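Local coordinates for malate dehydrogenase (PDB 1V9N), which catalyses the NAD(+)-dependent oxidation of (S)-malate to oxaloacetate as a homodimer, at residues R318-I321 and H322-G326; F327-M330 and E331-K335; E298-S301 and Q302-E305; R50-E53 and S54-V57. All blocks are in the same frame, centred on the assembly; numbering follows the deposited sequence.

Contact 1 of 4, residues R318-I321 and H322-G326; sequences RIWI and HGEKG. With NDP (NADPH dihydro-nicotinamide-adenine-dinucleotide phosphate), chain B.
E324 OE1 is gripped by two donors: the backbone N of I321, 3.1 Å away on the anti side of the carboxylate, and the ammonium group of K308. The other oxygen, E324 OE2, forms a salt bridge with R318 NH2 at 3.2 Å; the arginine arrives from above the carboxylate, the planes 85° apart. With CG anti to the backbone N (chi1 -178°), E324 sets CG at the in-plane edge of the W320 ring, and the extended chain carries OE1 and OE2 to their donors. W320 is sandwiched between R318 CD and the K325 chain. K325 CE lies 3.7 Å from the centroid of the W320 five-membered ring, a CH-pi contact, while NZ goes on to N7A of the NADPH adenine and to E238 of the second subunit. H322 turns a ring face to adenine N3A and bonds through NE2 to H243 O of the second subunit. A type II turn, I321 to E324, closes through E324 N to I321 O, 3.0 Å. Within it G323, the N-cap, gives its N-H to NADPH O2B; G326 N bonds almost straight to the 2'-phosphate oxygen O1X, 2.8 Å, and a water links O1X to I321 O and K325 N. The helix N-terminus, partially positive, faces the phosphate and probably stabilises it. The turn ends the loop between helices 293-308 and 324-336: I321 packs on I304, and the H322 backbone pairs with L182 of strand 181-185.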
loop_
_atom_site.group_PDB
_atom_site.type_symbol
_atom_site.label_atom_id
_atom_site.label_comp_id
_atom_site.label_asym_id
_atom_site.label_seq_id
_atom_site.Cartn_x
_atom_site.Cartn_y
_atom_site.Cartn_z
ATOM N N ARG A 318 -19.106 3.824 -16.509
ATOM C CA ARG A 318 -18.344 4.944 -16.020
ATOM C C ARG A 318 -17.084 4.501 -15.332
ATOM O O ARG A 318 -17.003 3.383 -14.839
ATOM C CB ARG A 318 -19.329 5.634 -15.085
ATOM C CG ARG A 318 -18.818 6.654 -14.182
ATOM C CD ARG A 318 -19.994 7.057 -13.330
ATOM N NE ARG A 318 -19.668 8.250 -12.574
ATOM C CZ ARG A 318 -20.556 8.976 -11.910
ATOM N NH1 ARG A 318 -21.830 8.621 -11.914
ATOM N NH2 ARG A 318 -20.175 10.060 -11.247
ATOM N N ILE A 319 -16.099 5.379 -15.335
ATOM C CA ILE A 319 -14.840 5.116 -14.651
ATOM C C ILE A 319 -14.933 6.003 -13.417
ATOM O O ILE A 319 -15.063 7.223 -13.533
ATOM C CB ILE A 319 -13.621 5.538 -15.501
ATOM C CG1 ILE A 319 -13.502 4.625 -16.725
ATOM C CG2 ILE A 319 -12.354 5.472 -14.658
ATOM C CD1 ILE A 319 -12.412 5.024 -17.699
ATOM N N TRP A 320 -14.930 5.387 -12.243
ATOM C CA TRP A 320 -15.021 6.145 -10.996
ATOM C C TRP A 320 -13.635 6.444 -10.436
ATOM O O TRP A 320 -12.646 5.821 -10.828
ATOM C CB TRP A 320 -15.781 5.356 -9.925
ATOM C CG TRP A 320 -17.180 4.960 -10.277
ATOM C CD1 TRP A 320 -17.574 3.836 -10.945
ATOM C CD2 TRP A 320 -18.377 5.674 -9.946
ATOM N NE1 TRP A 320 -18.943 3.804 -11.046
ATOM C CE2 TRP A 320 -19.461 4.920 -10.446
ATOM C CE3 TRP A 320 -18.638 6.879 -9.282
ATOM C CZ2 TRP A 320 -20.791 5.330 -10.294
ATOM C CZ3 TRP A 320 -19.962 7.288 -9.132
ATOM C CH2 TRP A 320 -21.023 6.512 -9.640
ATOM N N ILE A 321 -13.578 7.403 -9.517
ATOM C CA ILE A 321 -12.337 7.748 -8.838
ATOM C C ILE A 321 -12.614 7.312 -7.402
ATOM O O ILE A 321 -13.747 7.397 -6.929
ATOM C CB ILE A 321 -12.031 9.269 -8.885
ATOM C CG1 ILE A 321 -10.632 9.531 -8.319
ATOM C CG2 ILE A 321 -13.054 10.046 -8.073
ATOM C CD1 ILE A 321 -9.531 8.813 -9.070
ATOM N N HIS A 322 -11.594 6.828 -6.709
ATOM C CA HIS A 322 -11.788 6.358 -5.346
ATOM C C HIS A 322 -12.387 7.385 -4.404
ATOM O O HIS A 322 -11.885 8.501 -4.261
ATOM C CB HIS A 322 -10.472 5.803 -4.818
ATOM C CG HIS A 322 -9.915 4.725 -5.691
ATOM N ND1 HIS A 322 -9.381 4.984 -6.933
ATOM C CD2 HIS A 322 -9.910 3.378 -5.553
ATOM C CE1 HIS A 322 -9.074 3.844 -7.526
ATOM N NE2 HIS A 322 -9.385 2.854 -6.709
ATOM N N GLY A 323 -13.491 6.993 -3.778
ATOM C CA GLY A 323 -14.182 7.867 -2.851
ATOM C C GLY A 323 -15.432 8.475 -3.466
ATOM O O GLY A 323 -16.333 8.910 -2.749
ATOM N N GLU A 324 -15.486 8.496 -4.795
ATOM C CA GLU A 324 -16.617 9.073 -5.514
ATOM C C GLU A 324 -17.963 8.412 -5.210
ATOM O O GLU A 324 -18.919 9.103 -4.864
ATOM C CB GLU A 324 -16.342 9.049 -7.020
ATOM C CG GLU A 324 -17.436 9.673 -7.864
ATOM C CD GLU A 324 -16.993 9.921 -9.292
ATOM O OE1 GLU A 324 -16.199 9.116 -9.820
ATOM O OE2 GLU A 324 -17.447 10.921 -9.888
ATOM N N LYS A 325 -18.047 7.090 -5.350
ATOM C CA LYS A 325 -19.294 6.382 -5.053
ATOM C C LYS A 325 -19.760 6.727 -3.642
ATOM O O LYS A 325 -20.926 7.050 -3.424
ATOM C CB LYS A 325 -19.104 4.866 -5.136
ATOM C CG LYS A 325 -18.968 4.292 -6.535
ATOM C CD LYS A 325 -18.760 2.786 -6.450
ATOM C CE LYS A 325 -18.631 2.146 -7.813
ATOM N NZ LYS A 325 -18.371 0.678 -7.708
ATOM N N GLY A 326 -18.836 6.649 -2.688
ATOM C CA GLY A 326 -19.160 6.944 -1.302
ATOM C C GLY A 326 -19.721 8.334 -1.069
ATOM O O GLY A 326 -20.709 8.494 -0.347
HETATM P PA NDP B . -14.472 -1.440 -1.299
HETATM O O1A NDP B . -15.840 -1.091 -0.999
HETATM O O2A NDP B . -14.091 -2.546 -2.245
HETATM O O5B NDP B . -13.726 -0.058 -1.774
HETATM C C5B NDP B . -12.329 -0.041 -2.122
HETATM C C4B NDP B . -12.008 1.424 -2.471
HETATM O O4B NDP B . -12.165 1.499 -3.899
HETATM C C3B NDP B . -12.881 2.507 -1.898
HETATM O O3B NDP B . -12.028 3.647 -1.579
HETATM C C2B NDP B . -13.871 2.866 -2.949
HETATM O O2B NDP B . -14.451 4.181 -2.897
HETATM C C1B NDP B . -13.094 2.543 -4.187
HETATM N N9A NDP B . -13.903 2.038 -5.330
HETATM C C8A NDP B . -15.029 1.165 -5.325
HETATM N N7A NDP B . -15.452 0.935 -6.547
HETATM C C5A NDP B . -14.632 1.637 -7.383
HETATM C C6A NDP B . -14.542 1.809 -8.801
HETATM N N6A NDP B . -15.407 1.187 -9.610
HETATM N N1A NDP B . -13.559 2.615 -9.335
HETATM C C2A NDP B . -12.664 3.255 -8.514
HETATM N N3A NDP B . -12.663 3.153 -7.169
HETATM C C4A NDP B . -13.679 2.323 -6.658
HETATM O O3 NDP B . -13.599 -1.684 -0.015
HETATM P PN NDP B . -13.522 -2.708 1.194
HETATM O O1N NDP B . -12.202 -3.323 1.092
HETATM O O2N NDP B . -14.723 -3.582 0.969
HETATM O O5D NDP B . -13.681 -1.724 2.435
HETATM C C5D NDP B . -14.552 -2.016 3.564
HETATM C C4D NDP B . -14.483 -0.855 4.628
HETATM O O4D NDP B . -14.220 -1.469 5.877
HETATM C C3D NDP B . -13.364 0.202 4.448
HETATM O O3D NDP B . -13.924 1.492 4.728
HETATM C C2D NDP B . -12.259 -0.210 5.406
HETATM O O2D NDP B . -11.497 0.902 5.828
HETATM C C1D NDP B . -13.078 -0.904 6.525
HETATM N N1N NDP B . -12.346 -1.989 7.232
HETATM C C2N NDP B . -12.066 -1.767 8.610
HETATM C C3N NDP B . -11.358 -2.827 9.313
HETATM C C7N NDP B . -11.048 -2.664 10.737
HETATM O O7N NDP B . -10.457 -3.522 11.404
HETATM N N7N NDP B . -11.409 -1.528 11.394
HETATM C C4N NDP B . -11.003 -4.004 8.587
HETATM C C5N NDP B . -11.282 -4.196 7.240
HETATM C C6N NDP B . -11.960 -3.190 6.556
HETATM P P2B NDP B . -15.857 4.540 -2.342
HETATM O O1X NDP B . -16.342 5.513 -3.333
HETATM O O2X NDP B . -15.727 5.156 -0.986
HETATM O O3X NDP B . -16.728 3.288 -2.292
HETATM O O HOH W 1 -15.686 5.132 -5.962
#

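Contact 2 of 4, residues F327-M330 and E331-K335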
loop_
_atom_site.group_PDB
_atom_site.type_symbol
_atom_site.label_atom_id
_atom_site.label_comp_id
_atom_site.label_asym_id
_atom_site.label_seq_id
_atom_site.Cartn_x
_atom_site.Cartn_y
_atom_site.Cartn_z
ATOM N N PHE A 327 -19.094 9.345 -1.663
ATOM C CA PHE A 327 -19.556 10.715 -1.498
ATOM C C PHE A 327 -20.936 10.920 -2.118
ATOM O O PHE A 327 -21.756 11.666 -1.579
ATOM C CB PHE A 327 -18.551 11.697 -2.103
ATOM C CG PHE A 327 -17.415 12.046 -1.177
ATOM C CD1 PHE A 327 -17.670 12.593 0.080
ATOM C CD2 PHE A 327 -16.095 11.837 -1.561
ATOM C CE1 PHE A 327 -16.625 12.925 0.943
ATOM C CE2 PHE A 327 -15.042 12.165 -0.707
ATOM C CZ PHE A 327 -15.307 12.710 0.545
ATOM N N LEU A 328 -21.184 10.258 -3.245
ATOM C CA LEU A 328 -22.476 10.351 -3.920
ATOM C C LEU A 328 -23.529 9.635 -3.080
ATOM O O LEU A 328 -24.638 10.138 -2.890
ATOM C CB LEU A 328 -22.404 9.714 -5.310
ATOM C CG LEU A 328 -22.226 10.675 -6.489
ATOM C CD1 LEU A 328 -21.024 11.567 -6.260
ATOM C CD2 LEU A 328 -22.071 9.871 -7.772
ATOM N N THR A 329 -23.175 8.454 -2.585
ATOM C CA THR A 329 -24.082 7.687 -1.744
ATOM C C THR A 329 -24.450 8.526 -0.525
ATOM O O THR A 329 -25.611 8.577 -0.122
ATOM C CB THR A 329 -23.431 6.385 -1.273
ATOM O OG1 THR A 329 -23.144 5.560 -2.409
ATOM C CG2 THR A 329 -24.363 5.635 -0.327
HETATM N N MSE A 330 -23.454 9.191 0.054
HETATM C CA MSE A 330 -23.678 10.040 1.216
HETATM C C MSE A 330 -24.655 11.155 0.861
HETATM O O MSE A 330 -25.675 11.336 1.524
HETATM C CB MSE A 330 -22.356 10.649 1.694
HETATM C CG MSE A 330 -22.515 11.752 2.733
HETATM SE SE MSE A 330 -20.834 12.448 3.418
HETATM C CE MSE A 330 -20.421 14.203 2.805
ATOM N N GLU A 331 -24.327 11.898 -0.192
ATOM C CA GLU A 331 -25.151 13.007 -0.657
ATOM C C GLU A 331 -26.619 12.591 -0.737
ATOM O O GLU A 331 -27.511 13.313 -0.292
ATOM C CB GLU A 331 -24.657 13.465 -2.033
ATOM C CG GLU A 331 -25.269 14.761 -2.533
ATOM C CD GLU A 331 -24.780 15.126 -3.923
ATOM O OE1 GLU A 331 -25.118 14.397 -4.882
ATOM O OE2 GLU A 331 -24.051 16.132 -4.057
ATOM N N THR A 332 -26.854 11.414 -1.301
ATOM C CA THR A 332 -28.201 10.883 -1.445
ATOM C C THR A 332 -28.877 10.660 -0.092
ATOM O O THR A 332 -29.928 11.237 0.200
ATOM C CB THR A 332 -28.180 9.541 -2.203
ATOM O OG1 THR A 332 -27.756 9.759 -3.553
ATOM C CG2 THR A 332 -29.560 8.899 -2.200
ATOM N N ARG A 333 -28.257 9.820 0.727
ATOM C CA ARG A 333 -28.790 9.481 2.037
ATOM C C ARG A 333 -28.936 10.645 3.011
ATOM O O ARG A 333 -29.608 10.518 4.034
ATOM C CB ARG A 333 -27.938 8.369 2.648
ATOM C CG ARG A 333 -27.926 7.126 1.783
ATOM C CD ARG A 333 -27.098 6.011 2.369
ATOM N NE ARG A 333 -27.258 4.783 1.596
ATOM C CZ ARG A 333 -26.673 3.632 1.897
ATOM N NH1 ARG A 333 -25.882 3.549 2.959
ATOM N NH2 ARG A 333 -26.881 2.563 1.141
ATOM N N LEU A 334 -28.324 11.782 2.703
ATOM C CA LEU A 334 -28.432 12.941 3.581
ATOM C C LEU A 334 -29.784 13.639 3.423
ATOM O O LEU A 334 -30.296 14.243 4.369
ATOM C CB LEU A 334 -27.299 13.932 3.306
ATOM C CG LEU A 334 -25.938 13.566 3.905
ATOM C CD1 LEU A 334 -24.888 14.581 3.477
ATOM C CD2 LEU A 334 -26.054 13.529 5.423
ATOM N N LYS A 335 -30.360 13.559 2.229
ATOM C CA LYS A 335 -31.653 14.183 1.981
ATOM C C LYS A 335 -32.735 13.135 1.759
ATOM O O LYS A 335 -33.924 13.443 1.788
ATOM C CB LYS A 335 -31.568 15.133 0.778
ATOM C CG LYS A 335 -30.917 14.547 -0.466
ATOM C CD LYS A 335 -30.634 15.647 -1.483
ATOM C CE LYS A 335 -29.817 15.138 -2.662
ATOM N NZ LYS A 335 -29.394 16.245 -3.568
#
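T329 and R333 lie one turn apart on the alpha-helix 324-336, side by side and pointing the same way. T329 CG2, opposite the backbone N about the CA-CB bond, projects outward from the helix and lies over one face of the R333 guanidinium, toward its rim, 3.6 Å from R333 NE. The arginine chain is extended from CG to NE, and this carries the charged end beyond the threonine to a salt bridge with E3. The other branch, T329 OG1, lies beside the backbone N and bonds back to K325 O, with K4 N as a further partner. T332 repeats the threonine conformation (chi1 -66°) and directs OG1 to F2 O, so both hydroxyls tie the helix to the N-terminal segment. M330, modelled as selenomethionine, and L334 form the apolar pair: M330 CG meets L334 CD1 at 3.8 Å, and both side chains lean on L49 of helix 34-49. E331 extends outward, with K179 as a long, weak ionic partner. The i to i+4 backbone bonds are regular from F327 O to E331 N up to R333 N, which meets T329 O at 3.0 Å. The next one is weak: L334 N stands 2.9 Å from M330 O, but its N-H makes an angle of only 129° with it.

Contact 3 of 4, residues E298-S301 and Q302-E305; sequences EKIS and QMIE
The E298 carboxylate and the Q302 amide stand nearly perpendicular, their planes 80° apart, on the exposed side of helix 293-308. E298 OE2 is 3.4 Å from Q302 NE2, and the amide oxygen, Q302 OE1, turns to K299 and sits 3.8 Å from its NZ. This orientation of the amide is consistent with the charges on either side, though not a firm one, since Q302 CG is modelled too close to E298 O. E298 bends at its second torsion (61°), which brings OE2 back toward the glutamine amide; the stronger partner of the carboxylate is the ammonium group of K177, bound through OE1. S301 OG lies beside its own backbone N and bonds to K177 N, so the helix is pinned at two points to the chain around K177.

The other side is apolar. I300 CG1 touches the methyl CE of M303, a selenomethionine, at 4.0 Å, the M303 chain bending at its end (chi3 84°) to bring the methyl there. I304 CD1 lies 4.3 Å from the same I300 CG1. I300 and M303 reach I254 and W264 of the second subunit respectively, while I304 packs on T176. Backbone bonds continue the alpha-helix, as from I304 N to I300 O at 2.9 Å. The chemistry is that of an amphipathic helix: a polar side anchored to K177 by E298 and S301, and an apolar side that takes part in the dimer interface.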
loop_
_atom_site.group_PDB
_atom_site.type_symbol
_atom_site.label_atom_id
_atom_site.label_comp_id
_atom_site.label_asym_id
_atom_site.label_seq_id
_atom_site.Cartn_x
_atom_site.Cartn_y
_atom_site.Cartn_z
ATOM N N GLU A 298 -4.946 21.526 -8.268
ATOM C CA GLU A 298 -5.157 21.656 -9.701
ATOM C C GLU A 298 -4.649 20.403 -10.412
ATOM O O GLU A 298 -5.375 19.778 -11.176
ATOM C CB GLU A 298 -4.416 22.883 -10.237
ATOM C CG GLU A 298 -4.772 23.241 -11.664
ATOM C CD GLU A 298 -6.242 23.583 -11.824
ATOM O OE1 GLU A 298 -6.722 24.506 -11.129
ATOM O OE2 GLU A 298 -6.917 22.928 -12.646
ATOM N N LYS A 299 -3.405 20.025 -10.142
ATOM C CA LYS A 299 -2.826 18.858 -10.789
ATOM C C LYS A 299 -3.532 17.532 -10.522
ATOM O O LYS A 299 -3.742 16.744 -11.451
ATOM C CB LYS A 299 -1.345 18.741 -10.425
ATOM C CG LYS A 299 -0.495 19.866 -10.993
ATOM C CD LYS A 299 -0.643 19.950 -12.505
ATOM C CE LYS A 299 0.239 21.037 -13.090
ATOM N NZ LYS A 299 0.109 21.087 -14.577
ATOM N N ILE A 300 -3.903 17.270 -9.273
ATOM C CA ILE A 300 -4.567 16.005 -8.972
ATOM C C ILE A 300 -5.959 15.941 -9.596
ATOM O O ILE A 300 -6.376 14.887 -10.076
ATOM C CB ILE A 300 -4.664 15.741 -7.445
ATOM C CG1 ILE A 300 -4.998 14.267 -7.210
ATOM C CG2 ILE A 300 -5.719 16.642 -6.805
ATOM C CD1 ILE A 300 -4.975 13.837 -5.742
ATOM N N SER A 301 -6.671 17.063 -9.596
ATOM C CA SER A 301 -8.008 17.111 -10.186
ATOM C C SER A 301 -7.926 16.918 -11.692
ATOM O O SER A 301 -8.823 16.332 -12.295
ATOM C CB SER A 301 -8.694 18.441 -9.875
ATOM O OG SER A 301 -9.142 18.479 -8.535
ATOM N N GLN A 302 -6.850 17.413 -12.300
ATOM C CA GLN A 302 -6.664 17.255 -13.739
ATOM C C GLN A 302 -6.393 15.785 -14.044
ATOM O O GLN A 302 -6.839 15.255 -15.070
ATOM C CB GLN A 302 -5.504 18.124 -14.234
ATOM C CG GLN A 302 -5.693 19.611 -13.950
ATOM C CD GLN A 302 -4.803 20.503 -14.802
ATOM O OE1 GLN A 302 -3.617 20.230 -14.987
ATOM N NE2 GLN A 302 -5.376 21.587 -15.315
HETATM N N MSE A 303 -5.656 15.124 -13.153
HETATM C CA MSE A 303 -5.360 13.705 -13.327
HETATM C C MSE A 303 -6.660 12.911 -13.216
HETATM O O MSE A 303 -6.930 12.028 -14.026
HETATM C CB MSE A 303 -4.379 13.222 -12.255
HETATM C CG MSE A 303 -4.174 11.713 -12.237
HETATM SE SE MSE A 303 -2.994 11.089 -10.813
HETATM C CE MSE A 303 -4.283 10.977 -9.366
ATOM N N ILE A 304 -7.456 13.230 -12.200
ATOM C CA ILE A 304 -8.724 12.547 -11.979
ATOM C C ILE A 304 -9.654 12.724 -13.182
ATOM O O ILE A 304 -10.262 11.762 -13.652
ATOM C CB ILE A 304 -9.427 13.082 -10.711
ATOM C CG1 ILE A 304 -8.582 12.753 -9.471
ATOM C CG2 ILE A 304 -10.825 12.475 -10.592
ATOM C CD1 ILE A 304 -9.056 13.436 -8.208
ATOM N N GLU A 305 -9.756 13.949 -13.681
ATOM C CA GLU A 305 -10.617 14.221 -14.827
ATOM C C GLU A 305 -10.169 13.439 -16.063
ATOM O O GLU A 305 -10.990 12.882 -16.789
ATOM C CB GLU A 305 -10.636 15.722 -15.138
ATOM C CG GLU A 305 -11.592 16.086 -16.264
ATOM C CD GLU A 305 -12.991 15.540 -16.029
ATOM O OE1 GLU A 305 -13.646 15.982 -15.060
ATOM O OE2 GLU A 305 -13.431 14.662 -16.808
#

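Contact 4 of 4, residues R50-E53 and S54-V57; sequences RGVE and SHGV. With NDP (NADPH dihydro-nicotinamide-adenine-dinucleotide phosphate), chain B.
V52 O receives the N-H of H55 at 3.0 Å and E53 O that of G56 at 3.1 Å, two successive i to i+3 bonds, a short 3-10 turn. The turn follows the end of helix 34-49, where G51 with its positive phi (84°) completes a Schellman motif and lets the chain swing away. V52 CG1, anti to the backbone N, touches three groups: S54 OG at 3.7 Å, the H55 ring, which it approaches obliquely, and C4D of the NADPH ribose. S54 puts OG between its backbone N and carbonyl carbon (chi1 49°), and from there the hydroxyl shares a hydrogen bond with H55 ND1 at 3.2 Å, which restrains the rotation of the imidazole. One face of that ring is laid against the nicotinamide ribose, with O4D about 3.0 Å above its plane toward the rim, and NE2 comes 3.0 Å from C2N of the nicotinamide. The ring of H127 also meets it, nearly parallel. E53 bonds through OE2 to Y11 OH.

R50, directly after helix 34-49, uses its bent chain (chi3 68°) to place NH2 on the 2'-phosphate: R50 NH2 to NADPH O2X is 3.1 Å and almost straight, in the guanidinium plane. The same nitrogen also bonds to G323 O, and the F327 ring makes a cation-pi contact with the guanidinium. The helix end and the turn after it thus touch two distant parts of the cofactor, R50 the 2'-phosphate and H55 the nicotinamide riboside, as part of the NADPH pocket of this LDH2/MDH2 family enzyme.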
loop_
_atom_site.group_PDB
_atom_site.type_symbol
_atom_site.label_atom_id
_atom_site.label_comp_id
_atom_site.label_asym_id
_atom_site.label_seq_id
_atom_site.Cartn_x
_atom_site.Cartn_y
_atom_site.Cartn_z
ATOM N N ARG A 50 -21.726 6.431 3.659
ATOM C CA ARG A 50 -20.913 6.070 2.502
ATOM C C ARG A 50 -21.252 4.688 1.958
ATOM O O ARG A 50 -20.643 4.226 0.992
ATOM C CB ARG A 50 -19.422 6.127 2.853
ATOM C CG ARG A 50 -18.907 7.506 3.253
ATOM C CD ARG A 50 -17.371 7.507 3.318
ATOM N NE ARG A 50 -16.781 7.343 1.989
ATOM C CZ ARG A 50 -16.667 8.326 1.098
ATOM N NH1 ARG A 50 -17.084 9.543 1.403
ATOM N NH2 ARG A 50 -16.175 8.084 -0.111
ATOM N N GLY A 51 -22.213 4.019 2.586
ATOM C CA GLY A 51 -22.608 2.704 2.120
ATOM C C GLY A 51 -21.770 1.549 2.624
ATOM O O GLY A 51 -21.717 0.495 1.988
ATOM N N VAL A 52 -21.105 1.731 3.760
ATOM C CA VAL A 52 -20.288 0.664 4.326
ATOM C C VAL A 52 -21.041 0.070 5.515
ATOM O O VAL A 52 -20.651 0.258 6.673
ATOM C CB VAL A 52 -18.909 1.187 4.806
ATOM C CG1 VAL A 52 -18.012 0.016 5.178
ATOM C CG2 VAL A 52 -18.256 2.033 3.722
ATOM N N GLU A 53 -22.127 -0.643 5.217
ATOM C CA GLU A 53 -22.966 -1.263 6.241
ATOM C C GLU A 53 -22.174 -2.044 7.279
ATOM O O GLU A 53 -22.410 -1.910 8.477
ATOM C CB GLU A 53 -23.989 -2.204 5.596
ATOM C CG GLU A 53 -25.055 -1.512 4.766
ATOM C CD GLU A 53 -26.093 -2.485 4.237
ATOM O OE1 GLU A 53 -25.730 -3.364 3.427
ATOM O OE2 GLU A 53 -27.270 -2.375 4.638
ATOM N N SER A 54 -21.239 -2.862 6.812
ATOM C CA SER A 54 -20.417 -3.677 7.698
ATOM C C SER A 54 -19.733 -2.912 8.840
ATOM O O SER A 54 -19.478 -3.483 9.900
ATOM C CB SER A 54 -19.366 -4.432 6.879
ATOM O OG SER A 54 -18.688 -3.572 5.979
ATOM N N HIS A 55 -19.452 -1.627 8.638
ATOM C CA HIS A 55 -18.790 -0.842 9.679
ATOM C C HIS A 55 -19.610 0.303 10.265
ATOM O O HIS A 55 -19.066 1.184 10.926
ATOM C CB HIS A 55 -17.451 -0.309 9.154
ATOM C CG HIS A 55 -16.434 -1.383 8.930
ATOM N ND1 HIS A 55 -16.541 -2.311 7.916
ATOM C CD2 HIS A 55 -15.341 -1.736 9.647
ATOM C CE1 HIS A 55 -15.561 -3.192 8.020
ATOM N NE2 HIS A 55 -14.820 -2.866 9.063
ATOM N N GLY A 56 -20.920 0.280 10.031
ATOM C CA GLY A 56 -21.786 1.326 10.546
ATOM C C GLY A 56 -22.439 0.963 11.869
ATOM O O GLY A 56 -21.851 0.245 12.677
ATOM N N VAL A 57 -23.658 1.453 12.087
ATOM C CA VAL A 57 -24.387 1.187 13.327
ATOM C C VAL A 57 -24.547 -0.303 13.620
ATOM O O VAL A 57 -24.731 -0.701 14.770
ATOM C CB VAL A 57 -25.791 1.831 13.307
ATOM C CG1 VAL A 57 -25.665 3.336 13.219
ATOM C CG2 VAL A 57 -26.596 1.293 12.137
HETATM P PA NDP B . -14.472 -1.440 -1.299
HETATM O O1A NDP B . -15.840 -1.091 -0.999
HETATM O O2A NDP B . -14.091 -2.546 -2.245
HETATM O O5B NDP B . -13.726 -0.058 -1.774
HETATM C C5B NDP B . -12.329 -0.041 -2.122
HETATM C C4B NDP B . -12.008 1.424 -2.471
HETATM O O4B NDP B . -12.165 1.499 -3.899
HETATM C C3B NDP B . -12.881 2.507 -1.898
HETATM O O3B NDP B . -12.028 3.647 -1.579
HETATM C C2B NDP B . -13.871 2.866 -2.949
HETATM O O2B NDP B . -14.451 4.181 -2.897
HETATM C C1B NDP B . -13.094 2.543 -4.187
HETATM N N9A NDP B . -13.903 2.038 -5.330
HETATM C C8A NDP B . -15.029 1.165 -5.325
HETATM N N7A NDP B . -15.452 0.935 -6.547
HETATM C C5A NDP B . -14.632 1.637 -7.383
HETATM C C6A NDP B . -14.542 1.809 -8.801
HETATM N N6A NDP B . -15.407 1.187 -9.610
HETATM N N1A NDP B . -13.559 2.615 -9.335
HETATM C C2A NDP B . -12.664 3.255 -8.514
HETATM N N3A NDP B . -12.663 3.153 -7.169
HETATM C C4A NDP B . -13.679 2.323 -6.658
HETATM O O3 NDP B . -13.599 -1.684 -0.015
HETATM P PN NDP B . -13.522 -2.708 1.194
HETATM O O1N NDP B . -12.202 -3.323 1.092
HETATM O O2N NDP B . -14.723 -3.582 0.969
HETATM O O5D NDP B . -13.681 -1.724 2.435
HETATM C C5D NDP B . -14.552 -2.016 3.564
HETATM C C4D NDP B . -14.483 -0.855 4.628
HETATM O O4D NDP B . -14.220 -1.469 5.877
HETATM C C3D NDP B . -13.364 0.202 4.448
HETATM O O3D NDP B . -13.924 1.492 4.728
HETATM C C2D NDP B . -12.259 -0.210 5.406
HETATM O O2D NDP B . -11.497 0.902 5.828
HETATM C C1D NDP B . -13.078 -0.904 6.525
HETATM N N1N NDP B . -12.346 -1.989 7.232
HETATM C C2N NDP B . -12.066 -1.767 8.610
HETATM C C3N NDP B . -11.358 -2.827 9.313
HETATM C C7N NDP B . -11.048 -2.664 10.737
HETATM O O7N NDP B . -10.457 -3.522 11.404
HETATM N N7N NDP B . -11.409 -1.528 11.394
HETATM C C4N NDP B . -11.003 -4.004 8.587
HETATM C C5N NDP B . -11.282 -4.196 7.240
HETATM C C6N NDP B . -11.960 -3.190 6.556
HETATM P P2B NDP B . -15.857 4.540 -2.342
HETATM O O1X NDP B . -16.342 5.513 -3.333
HETATM O O2X NDP B . -15.727 5.156 -0.986
HETATM O O3X NDP B . -16.728 3.288 -2.292
#

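How the contacts relate
Contacts 1 and 4 both line the NADPH pocket, their centres about 17 Å apart, and meet at the 2'-phosphate; contact 1 also holds the adenine, contact 4 borders the nicotinamide. Contact 2 continues the helix whose first turn is in contact 1, joined through W320 CZ3 and L328 CD2 at 3.6 Å, and touches contact 4 where F327 CD1 lies 3.4 Å from R50 NH1. Contact 3 is the outlier, about 29 Å from contact 4 between centres and without touch to contact 2; it reaches the pocket indirectly, I304 CG2 packing on I321 CG1 at 3.7 Å. Contact 1 touches the second subunit, whose H243 and K244 also bond to NADPH, so the cofactor site borders the dimer interface.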